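Local coordinates for erythromycin B/D C-12 hydroxylase (PDB 2XFH), which hydroxylates erythromycin D at C-12 of its macrolactone ring to give erythromycin C, as a heme-dependent monooxygenase of the cytochrome P450 family, at residues Ser71-Val76 / Ile87-Pro92; Phe288-Arg293 / Asn313-Ser318. The protein carries 1 engineered substitution. All blocks are in the same frame, centred on the assembly; numbering follows the deposited sequence. Where two conformers were deposited one is given.

Overall arrangement
The two contacts follow one another in series along the chain, neither enclosing nor crossing the other. Contact 1 comes first: after strand 69-70, the chain returns at 87-92 to lie across 71-76, closing a ten-residue connection without helix or strand ahead of helix 94-103. Contact 2 opens much later, pairing strand 290-295 with 311-315 and closing a connection that includes strands 299-301 and 304-306. Strand 69-70 flanks 290-295 in the same mixed sheet. The contact centres are about 16 Å apart, yet S71 OG packs 3.3 Å from R293 NE, and both contacts reach the heme and the bound azole.

Contact 1: Ser71-Val76 / Ile87-Pro92; sequences SDPTRV and IHEIDP. With HEM (protoporphyrin IX containing Fe), chain B; CL6 (1-[(2-chlorophenyl)(diphenyl)methyl]-1H-imidazole), chain C.
D91 is turned with its carboxylate beside its own backbone N (chi1 -64°), a rotation that carries OD1 across to the amide of S71. D91 OD1 receives S71 N at 2.8 Å through its syn lone pair, in a fairly straight bond (163° at the hydrogen), while OD2 of the same carboxylate is held by S70 OG. Two successive residues of the strand exit are thereby gripped by one acid. The serine CB lies 3.5 Å from H88 O, and water extends this approach into a small polar network. One water accepts from S71 OG and donates to both H88 O and heme O2A, the last at 2.7 Å; a second joins S71 O to H88 O. Further along, the backbones brush past each other through CA-H...O contacts, E89 CA lying 3.4 Å from S71 O. D72 turns inward on its own segment, where OD2 accepts T74 N at 3.0 Å from above the carboxylate plane, an Asx turn, and the T74 hydroxyl adds a second bond to the same oxygen. In H88, a substrate-binding residue, CG stands between its own N and carbonyl carbon (chi1 72°), which sets one ring face against a phenyl of the azole, with CL6 CAB 3.2 Å above the plane near the rim. I90 O meanwhile accepts from H351, a heme-binding residue. The chemistry is thus divided: charge and backbone amide fix the loop, a water relays it to a propionate whose negative charge probably orients that water, and the H88 ring meets the inhibitor by van der Waals contact of its face with a phenyl.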
loop_
_atom_site.group_PDB
_atom_site.type_symbol
_atom_site.label_atom_id
_atom_site.label_comp_id
_atom_site.label_asym_id
_atom_site.label_seq_id
_atom_site.Cartn_x
_atom_site.Cartn_y
_atom_site.Cartn_z
ATOM N N SER A 71 11.955 -8.474 11.139
ATOM C CA SER A 71 11.162 -8.465 9.921
ATOM C C SER A 71 11.426 -9.655 9.007
ATOM O O SER A 71 10.858 -9.734 7.923
ATOM C CB SER A 71 11.382 -7.141 9.172
ATOM O OG SER A 71 10.690 -6.107 9.838
ATOM N N ASP A 72 12.259 -10.588 9.451
ATOM C CA ASP A 72 12.570 -11.795 8.671
ATOM C C ASP A 72 11.704 -12.989 9.068
ATOM O O ASP A 72 11.952 -13.595 10.111
ATOM C CB ASP A 72 14.028 -12.164 8.854
ATOM C CG ASP A 72 14.481 -13.262 7.905
ATOM O OD1 ASP A 72 15.700 -13.525 7.882
ATOM O OD2 ASP A 72 13.639 -13.841 7.173
ATOM N N PRO A 73 10.695 -13.342 8.239
ATOM C CA PRO A 73 9.849 -14.467 8.620
ATOM C C PRO A 73 10.353 -15.825 8.120
ATOM O O PRO A 73 9.816 -16.849 8.525
ATOM C CB PRO A 73 8.500 -14.126 7.983
ATOM C CG PRO A 73 8.821 -13.257 6.820
ATOM C CD PRO A 73 10.257 -12.762 6.961
ATOM N N THR A 74 11.398 -15.836 7.298
ATOM C CA THR A 74 11.973 -17.094 6.791
ATOM C C THR A 74 12.934 -17.780 7.770
ATOM O O THR A 74 13.221 -18.976 7.614
ATOM C CB THR A 74 12.716 -16.901 5.456
ATOM O OG1 THR A 74 14.034 -16.393 5.709
ATOM C CG2 THR A 74 11.938 -15.955 4.544
ATOM N N ARG A 75 13.425 -17.025 8.756
ATOM C CA ARG A 75 14.406 -17.523 9.711
ATOM C C ARG A 75 13.974 -18.803 10.439
ATOM O O ARG A 75 14.813 -19.619 10.800
ATOM C CB ARG A 75 14.780 -16.432 10.711
ATOM C CG ARG A 75 15.787 -16.877 11.759
ATOM C CD ARG A 75 16.022 -15.784 12.804
ATOM N NE ARG A 75 14.793 -15.401 13.506
ATOM C CZ ARG A 75 14.362 -15.969 14.627
ATOM N NH1 ARG A 75 15.058 -16.951 15.176
ATOM N NH2 ARG A 75 13.233 -15.569 15.191
ATOM N N VAL A 76 12.669 -18.977 10.624
ATOM C CA VAL A 76 12.123 -20.136 11.336
ATOM C C VAL A 76 11.498 -21.182 10.397
ATOM O O VAL A 76 10.952 -22.193 10.859
ATOM C CB VAL A 76 11.100 -19.718 12.457
ATOM C CG1 VAL A 76 11.753 -18.796 13.475
ATOM C CG2 VAL A 76 9.839 -19.089 11.861
ATOM N N ILE A 87 13.746 -5.292 0.646
ATOM C CA ILE A 87 14.196 -4.683 1.883
ATOM C C ILE A 87 13.272 -4.934 3.084
ATOM O O ILE A 87 13.678 -4.726 4.231
ATOM C CB ILE A 87 14.414 -3.130 1.702
ATOM C CG1 ILE A 87 13.150 -2.476 1.154
ATOM C CG2 ILE A 87 15.650 -2.854 0.783
ATOM C CD1 ILE A 87 13.346 -1.030 0.690
ATOM N N HIS A 88 12.031 -5.349 2.826
ATOM C CA HIS A 88 11.039 -5.430 3.896
ATOM C C HIS A 88 11.181 -6.706 4.731
ATOM O O HIS A 88 10.512 -6.843 5.756
ATOM C CB HIS A 88 9.622 -5.349 3.321
ATOM C CG HIS A 88 9.204 -6.583 2.585
ATOM N ND1 HIS A 88 9.739 -6.936 1.362
ATOM C CD2 HIS A 88 8.302 -7.547 2.895
ATOM C CE1 HIS A 88 9.186 -8.064 0.950
ATOM N NE2 HIS A 88 8.303 -8.449 1.856
ATOM N N GLU A 89 12.049 -7.610 4.279
ATOM C CA GLU A 89 12.282 -8.909 4.921
ATOM C C GLU A 89 13.620 -8.978 5.624
ATOM O O GLU A 89 14.050 -10.054 6.060
ATOM C CB GLU A 89 12.305 -10.001 3.864
ATOM C CG GLU A 89 10.999 -10.669 3.594
ATOM C CD GLU A 89 11.186 -11.804 2.613
ATOM O OE1 GLU A 89 11.888 -11.601 1.586
ATOM O OE2 GLU A 89 10.650 -12.893 2.892
ATOM N N ILE A 90 14.292 -7.842 5.730
ATOM C CA ILE A 90 15.626 -7.853 6.284
ATOM C C ILE A 90 15.780 -6.837 7.396
ATOM O O ILE A 90 15.085 -5.820 7.435
ATOM C CB ILE A 90 16.719 -7.742 5.194
ATOM C CG1 ILE A 90 16.681 -6.393 4.505
ATOM C CG2 ILE A 90 16.561 -8.886 4.135
ATOM C CD1 ILE A 90 17.838 -6.190 3.510
ATOM N N ASP A 91 16.681 -7.162 8.312
ATOM C CA ASP A 91 16.890 -6.405 9.538
ATOM C C ASP A 91 18.194 -5.586 9.495
ATOM O O ASP A 91 19.074 -5.866 8.700
ATOM C CB ASP A 91 16.951 -7.388 10.716
ATOM C CG ASP A 91 15.637 -8.154 10.942
ATOM O OD1 ASP A 91 14.547 -7.563 10.776
ATOM O OD2 ASP A 91 15.704 -9.347 11.315
ATOM N N PRO A 92 18.324 -4.583 10.370
ATOM C CA PRO A 92 19.611 -3.891 10.528
ATOM C C PRO A 92 20.696 -4.899 10.942
ATOM O O PRO A 92 20.415 -5.771 11.750
ATOM C CB PRO A 92 19.343 -2.929 11.679
ATOM C CG PRO A 92 17.861 -2.747 11.720
ATOM C CD PRO A 92 17.287 -4.060 11.281
HETATM C CHA HEM B . 6.906 -0.567 3.165
HETATM C CHB HEM B . 2.304 0.864 3.236
HETATM C CHC HEM B . 2.649 2.761 -1.168
HETATM C CHD HEM B . 6.970 0.604 -1.536
HETATM C C1A HEM B . 5.643 -0.275 3.588
HETATM C C2A HEM B . 5.114 -0.502 4.902
HETATM C C3A HEM B . 3.837 -0.132 4.914
HETATM C C4A HEM B . 3.528 0.359 3.601
HETATM C CMA HEM B . 2.864 -0.157 6.142
HETATM C CAA HEM B . 5.920 -1.048 6.086
HETATM C CBA HEM B . 6.020 -2.559 6.072
HETATM C CGA HEM B . 6.771 -3.053 7.287
HETATM O O1A HEM B . 7.077 -2.274 8.224
HETATM O O2A HEM B . 7.014 -4.277 7.386
HETATM C C1B HEM B . 1.995 1.538 2.092
HETATM C C2B HEM B . 0.758 2.248 1.798
HETATM C C3B HEM B . 0.881 2.770 0.554
HETATM C C4B HEM B . 2.181 2.412 0.063
HETATM C CMB HEM B . -0.479 2.373 2.718
HETATM C CAB HEM B . -0.085 3.621 -0.309
HETATM C CBB HEM B . -1.150 4.322 0.131
HETATM C C1C HEM B . 3.851 2.336 -1.685
HETATM C C2C HEM B . 4.387 2.661 -2.987
HETATM C C3C HEM B . 5.588 2.070 -3.066
HETATM C C4C HEM B . 5.838 1.345 -1.842
HETATM C CMC HEM B . 3.714 3.558 -4.040
HETATM C CAC HEM B . 6.501 2.161 -4.272
HETATM C CBC HEM B . 7.829 2.066 -4.066
HETATM C C1D HEM B . 7.396 0.107 -0.337
HETATM C C2D HEM B . 8.660 -0.545 -0.077
HETATM C C3D HEM B . 8.603 -0.943 1.386
HETATM C C4D HEM B . 7.334 -0.460 1.872
HETATM C CMD HEM B . 9.829 -0.833 -1.051
HETATM C CAD HEM B . 9.671 -1.620 2.226
HETATM C CBD HEM B . 10.410 -0.482 2.974
HETATM C CGD HEM B . 11.452 -1.094 3.884
HETATM O O1D HEM B . 11.344 -2.316 4.222
HETATM O O2D HEM B . 12.410 -0.367 4.279
HETATM N NA HEM B . 4.648 0.256 2.801
HETATM N NB HEM B . 2.838 1.652 1.032
HETATM N NC HEM B . 4.755 1.554 -1.009
HETATM N ND HEM B . 6.662 0.140 0.837
HETATM FE FE HEM B . 4.738 0.941 0.944
HETATM CL CLAY CL6 C . 3.922 -4.633 -2.706
HETATM C CAX CL6 C . 2.743 -5.406 -1.607
HETATM C CAV CL6 C . 1.731 -6.148 -2.222
HETATM C CAT CL6 C . 0.765 -6.789 -1.447
HETATM C CAS CL6 C . 0.792 -6.667 -0.060
HETATM C CAU CL6 C . 1.814 -5.925 0.554
HETATM C CAW CL6 C . 2.804 -5.283 -0.206
HETATM C CAR CL6 C . 3.876 -4.466 0.504
HETATM C CAC CL6 C . 5.227 -4.900 -0.023
HETATM C CAE CL6 C . 6.209 -3.977 -0.340
HETATM C CAF CL6 C . 7.452 -4.361 -0.853
HETATM C CAD CL6 C . 7.719 -5.714 -1.013
HETATM C CAB CL6 C . 6.744 -6.655 -0.701
HETATM C CAA CL6 C . 5.509 -6.266 -0.200
HETATM N NAO CL6 C . 3.671 -2.998 0.206
HETATM C CAM CL6 C . 4.306 -2.054 0.871
HETATM N NAN CL6 C . 3.921 -0.887 0.301
HETATM C CAQ CL6 C . 3.046 -1.139 -0.699
HETATM C CAP CL6 C . 2.904 -2.526 -0.779
HETATM C CAL CL6 C . 3.770 -4.671 2.015
HETATM C CAK CL6 C . 2.732 -4.043 2.732
HETATM C CAI CL6 C . 2.626 -4.224 4.113
HETATM C CAG CL6 C . 3.537 -5.044 4.788
HETATM C CAH CL6 C . 4.575 -5.680 4.090
HETATM C CAJ CL6 C . 4.680 -5.488 2.711
HETATM O O HOH W 1 9.570 -5.024 7.531
HETATM O O HOH W 2 8.489 -8.669 6.770
#

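Contact 2: Phe288-Arg293 / Asn313-Ser318. With HEM (protoporphyrin IX containing Fe), chain B; CL6 (1-[(2-chlorophenyl)(diphenyl)methyl]-1H-imidazole), chain C.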
loop_
_atom_site.group_PDB
_atom_site.type_symbol
_atom_site.label_atom_id
_atom_site.label_comp_id
_atom_site.label_asym_id
_atom_site.label_seq_id
_atom_site.Cartn_x
_atom_site.Cartn_y
_atom_site.Cartn_z
ATOM N N PHE A 288 -3.329 -1.241 4.381
ATOM C CA PHE A 288 -2.858 -2.413 5.136
ATOM C C PHE A 288 -3.147 -2.314 6.636
ATOM O O PHE A 288 -2.399 -1.656 7.387
ATOM C CB PHE A 288 -1.354 -2.631 4.924
ATOM C CG PHE A 288 -0.971 -2.727 3.484
ATOM C CD1 PHE A 288 -0.306 -1.687 2.860
ATOM C CD2 PHE A 288 -1.328 -3.837 2.747
ATOM C CE1 PHE A 288 0.030 -1.744 1.530
ATOM C CE2 PHE A 288 -0.981 -3.928 1.401
ATOM C CZ PHE A 288 -0.302 -2.876 0.790
ATOM N N PRO A 289 -4.212 -2.972 7.095
ATOM C CA PRO A 289 -4.522 -2.956 8.530
ATOM C C PRO A 289 -3.487 -3.612 9.456
ATOM O O PRO A 289 -3.476 -3.311 10.652
ATOM C CB PRO A 289 -5.847 -3.752 8.627
ATOM C CG PRO A 289 -6.374 -3.820 7.278
ATOM C CD PRO A 289 -5.183 -3.790 6.342
ATOM N N GLN A 290 -2.628 -4.494 8.937
ATOM C CA GLN A 290 -1.681 -5.215 9.786
ATOM C C GLN A 290 -0.299 -5.362 9.141
ATOM O O GLN A 290 -0.166 -5.289 7.916
ATOM C CB GLN A 290 -2.259 -6.572 10.205
ATOM C CG GLN A 290 -2.768 -7.418 9.047
ATOM C CD GLN A 290 -3.902 -8.361 9.434
ATOM O OE1 GLN A 290 -3.809 -9.105 10.417
ATOM N NE2 GLN A 290 -4.967 -8.353 8.638
ATOM N N MET A 291 0.714 -5.530 9.983
ATOM C CA MET A 291 2.084 -5.836 9.571
ATOM C C MET A 291 2.554 -6.984 10.471
ATOM O O MET A 291 1.999 -7.188 11.530
ATOM C CB MET A 291 2.968 -4.612 9.742
ATOM C CG MET A 291 2.365 -3.332 9.142
ATOM S SD MET A 291 2.903 -1.848 9.967
ATOM C CE MET A 291 4.682 -1.968 9.781
ATOM N N GLN A 292 3.552 -7.753 10.035
ATOM C CA GLN A 292 3.992 -8.885 10.825
ATOM C C GLN A 292 5.462 -8.777 11.211
ATOM O O GLN A 292 6.253 -8.167 10.505
ATOM C CB GLN A 292 3.684 -10.220 10.120
ATOM C CG GLN A 292 2.207 -10.666 10.253
ATOM C CD GLN A 292 1.319 -10.169 9.116
ATOM O OE1 GLN A 292 1.261 -10.779 8.050
ATOM N NE2 GLN A 292 0.615 -9.070 9.346
ATOM N N ARG A 293 5.788 -9.362 12.357
ATOM C CA ARG A 293 7.158 -9.422 12.888
ATOM C C ARG A 293 7.306 -10.831 13.463
ATOM O O ARG A 293 6.300 -11.531 13.658
ATOM C CB ARG A 293 7.376 -8.374 13.993
ATOM C CG ARG A 293 7.244 -6.891 13.504
ATOM C CD ARG A 293 8.290 -6.612 12.418
ATOM N NE ARG A 293 8.409 -5.211 12.020
ATOM C CZ ARG A 293 7.917 -4.685 10.898
ATOM N NH1 ARG A 293 7.215 -5.413 10.025
ATOM N NH2 ARG A 293 8.130 -3.409 10.650
ATOM N N ASN A 313 1.550 -9.854 15.115
ATOM C CA ASN A 313 0.803 -9.042 14.170
ATOM C C ASN A 313 0.496 -7.678 14.797
ATOM O O ASN A 313 -0.172 -7.593 15.842
ATOM C CB ASN A 313 -0.474 -9.804 13.781
ATOM C CG ASN A 313 -1.109 -9.299 12.500
ATOM O OD1 ASN A 313 -0.608 -9.529 11.392
ATOM N ND2 ASN A 313 -2.253 -8.661 12.641
ATOM N N THR A 314 0.990 -6.620 14.166
ATOM C CA THR A 314 0.695 -5.265 14.637
ATOM C C THR A 314 -0.468 -4.691 13.852
ATOM O O THR A 314 -0.365 -4.488 12.666
ATOM C CB THR A 314 1.912 -4.325 14.524
ATOM O OG1 THR A 314 2.417 -4.325 13.177
ATOM C CG2 THR A 314 3.017 -4.738 15.511
ATOM N N TRP A 315 -1.579 -4.447 14.529
ATOM C CA TRP A 315 -2.768 -3.955 13.876
ATOM C C TRP A 315 -2.748 -2.438 13.766
ATOM O O TRP A 315 -3.215 -1.730 14.672
ATOM C CB TRP A 315 -4.026 -4.426 14.604
ATOM C CG TRP A 315 -4.346 -5.860 14.378
ATOM C CD1 TRP A 315 -3.854 -6.931 15.063
ATOM C CD2 TRP A 315 -5.230 -6.383 13.380
ATOM N NE1 TRP A 315 -4.380 -8.102 14.543
ATOM C CE2 TRP A 315 -5.234 -7.787 13.518
ATOM C CE3 TRP A 315 -6.021 -5.795 12.380
ATOM C CZ2 TRP A 315 -6.016 -8.618 12.700
ATOM C CZ3 TRP A 315 -6.796 -6.623 11.564
ATOM C CH2 TRP A 315 -6.790 -8.016 11.744
ATOM N N VAL A 316 -2.166 -1.950 12.671
ATOM C CA VAL A 316 -2.232 -0.517 12.285
ATOM C C VAL A 316 -3.672 0.038 12.304
ATOM O O VAL A 316 -3.929 1.167 12.772
ATOM C CB VAL A 316 -1.616 -0.324 10.858
ATOM C CG1 VAL A 316 -2.075 1.001 10.203
ATOM C CG2 VAL A 316 -0.104 -0.411 10.931
ATOM N N LEU A 317 -4.610 -0.744 11.791
ATOM C CA LEU A 317 -6.014 -0.351 11.818
ATOM C C LEU A 317 -6.513 -0.054 13.236
ATOM O O LEU A 317 -7.174 0.966 13.446
ATOM C CB LEU A 317 -6.897 -1.386 11.100
ATOM C CG LEU A 317 -8.405 -1.064 11.025
ATOM C CD1 LEU A 317 -8.685 0.327 10.404
ATOM C CD2 LEU A 317 -9.106 -2.171 10.229
ATOM N N SER A 318 -6.157 -0.902 14.203
ATOM C CA SER A 318 -6.599 -0.735 15.591
ATOM C C SER A 318 -5.905 0.452 16.235
ATOM O O SER A 318 -6.532 1.245 16.929
ATOM C CB SER A 318 -6.308 -2.011 16.382
ATOM O OG SER A 318 -6.858 -1.969 17.690
HETATM C CHA HEM B . 6.906 -0.567 3.165
HETATM C CHB HEM B . 2.304 0.864 3.236
HETATM C CHC HEM B . 2.649 2.761 -1.168
HETATM C CHD HEM B . 6.970 0.604 -1.536
HETATM C C1A HEM B . 5.643 -0.275 3.588
HETATM C C2A HEM B . 5.114 -0.502 4.902
HETATM C C3A HEM B . 3.837 -0.132 4.914
HETATM C C4A HEM B . 3.528 0.359 3.601
HETATM C CMA HEM B . 2.864 -0.157 6.142
HETATM C CAA HEM B . 5.920 -1.048 6.086
HETATM C CBA HEM B . 6.020 -2.559 6.072
HETATM C CGA HEM B . 6.771 -3.053 7.287
HETATM O O1A HEM B . 7.077 -2.274 8.224
HETATM O O2A HEM B . 7.014 -4.277 7.386
HETATM C C1B HEM B . 1.995 1.538 2.092
HETATM C C2B HEM B . 0.758 2.248 1.798
HETATM C C3B HEM B . 0.881 2.770 0.554
HETATM C C4B HEM B . 2.181 2.412 0.063
HETATM C CMB HEM B . -0.479 2.373 2.718
HETATM C CAB HEM B . -0.085 3.621 -0.309
HETATM C CBB HEM B . -1.150 4.322 0.131
HETATM C C1C HEM B . 3.851 2.336 -1.685
HETATM C C2C HEM B . 4.387 2.661 -2.987
HETATM C C3C HEM B . 5.588 2.070 -3.066
HETATM C C4C HEM B . 5.838 1.345 -1.842
HETATM C CMC HEM B . 3.714 3.558 -4.040
HETATM C CAC HEM B . 6.501 2.161 -4.272
HETATM C CBC HEM B . 7.829 2.066 -4.066
HETATM C C1D HEM B . 7.396 0.107 -0.337
HETATM C C2D HEM B . 8.660 -0.545 -0.077
HETATM C C3D HEM B . 8.603 -0.943 1.386
HETATM C C4D HEM B . 7.334 -0.460 1.872
HETATM C CMD HEM B . 9.829 -0.833 -1.051
HETATM C CAD HEM B . 9.671 -1.620 2.226
HETATM C CBD HEM B . 10.410 -0.482 2.974
HETATM C CGD HEM B . 11.452 -1.094 3.884
HETATM O O1D HEM B . 11.344 -2.316 4.222
HETATM O O2D HEM B . 12.410 -0.367 4.279
HETATM N NA HEM B . 4.648 0.256 2.801
HETATM N NB HEM B . 2.838 1.652 1.032
HETATM N NC HEM B . 4.755 1.554 -1.009
HETATM N ND HEM B . 6.662 0.140 0.837
HETATM FE FE HEM B . 4.738 0.941 0.944
HETATM CL CLAY CL6 C . 3.922 -4.633 -2.706
HETATM C CAX CL6 C . 2.743 -5.406 -1.607
HETATM C CAV CL6 C . 1.731 -6.148 -2.222
HETATM C CAT CL6 C . 0.765 -6.789 -1.447
HETATM C CAS CL6 C . 0.792 -6.667 -0.060
HETATM C CAU CL6 C . 1.814 -5.925 0.554
HETATM C CAW CL6 C . 2.804 -5.283 -0.206
HETATM C CAR CL6 C . 3.876 -4.466 0.504
HETATM C CAC CL6 C . 5.227 -4.900 -0.023
HETATM C CAE CL6 C . 6.209 -3.977 -0.340
HETATM C CAF CL6 C . 7.452 -4.361 -0.853
HETATM C CAD CL6 C . 7.719 -5.714 -1.013
HETATM C CAB CL6 C . 6.744 -6.655 -0.701
HETATM C CAA CL6 C . 5.509 -6.266 -0.200
HETATM N NAO CL6 C . 3.671 -2.998 0.206
HETATM C CAM CL6 C . 4.306 -2.054 0.871
HETATM N NAN CL6 C . 3.921 -0.887 0.301
HETATM C CAQ CL6 C . 3.046 -1.139 -0.699
HETATM C CAP CL6 C . 2.904 -2.526 -0.779
HETATM C CAL CL6 C . 3.770 -4.671 2.015
HETATM C CAK CL6 C . 2.732 -4.043 2.732
HETATM C CAI CL6 C . 2.626 -4.224 4.113
HETATM C CAG CL6 C . 3.537 -5.044 4.788
HETATM C CAH CL6 C . 4.575 -5.680 4.090
HETATM C CAJ CL6 C . 4.680 -5.488 2.711
#
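P289 and L317 meet where strand gives way to helix, their CB atoms 3.6 Å apart, and the same proline accepts L317 N at its carbonyl O, 3.0 Å away. On the face that carries M291 and T314, the methionine CG lies beside its backbone N (chi1 -49°) with chi2 nearly extended, setting M291 SD obliquely against V316, 3.5 Å from CG2. T314 places OG1 between its own N and carbonyl carbon (chi1 55°), beside M291 CB, and from there the hydroxyl adds a weak bond to M291 O. The main bond to that oxygen is from T314 N at 2.9 Å; M291 N to T314 O, 3.1 Å, completes an antiparallel hydrogen-bonded pair. On the other face, in the conformer modelled here, Q290 runs alongside W315, its OE1 3.2 Å from CZ2 and over one ring face near the rim. The amides of Q290, Q292 and N313 gather here, but each has alternate conformers, so their pairing is doubtful.

Residues at both ends of 288-293 serve the active site. CL6 CAK, an edge carbon of an azole phenyl, points at the centre of the F288 face, 3.6 Å above it, the rings roughly perpendicular. R293 NH1 is shared, reaching heme O2A at 2.9 Å and also Q292 O, which helps position the guanidinium for the propionate.

The two strands run antiparallel at 154°. Strand 311-315 is flanked on its other side by 51-53, where H52 takes W315 NE1; helix 56-64 covers M291 and T314, and helix 27-40 packs on W315 and L317.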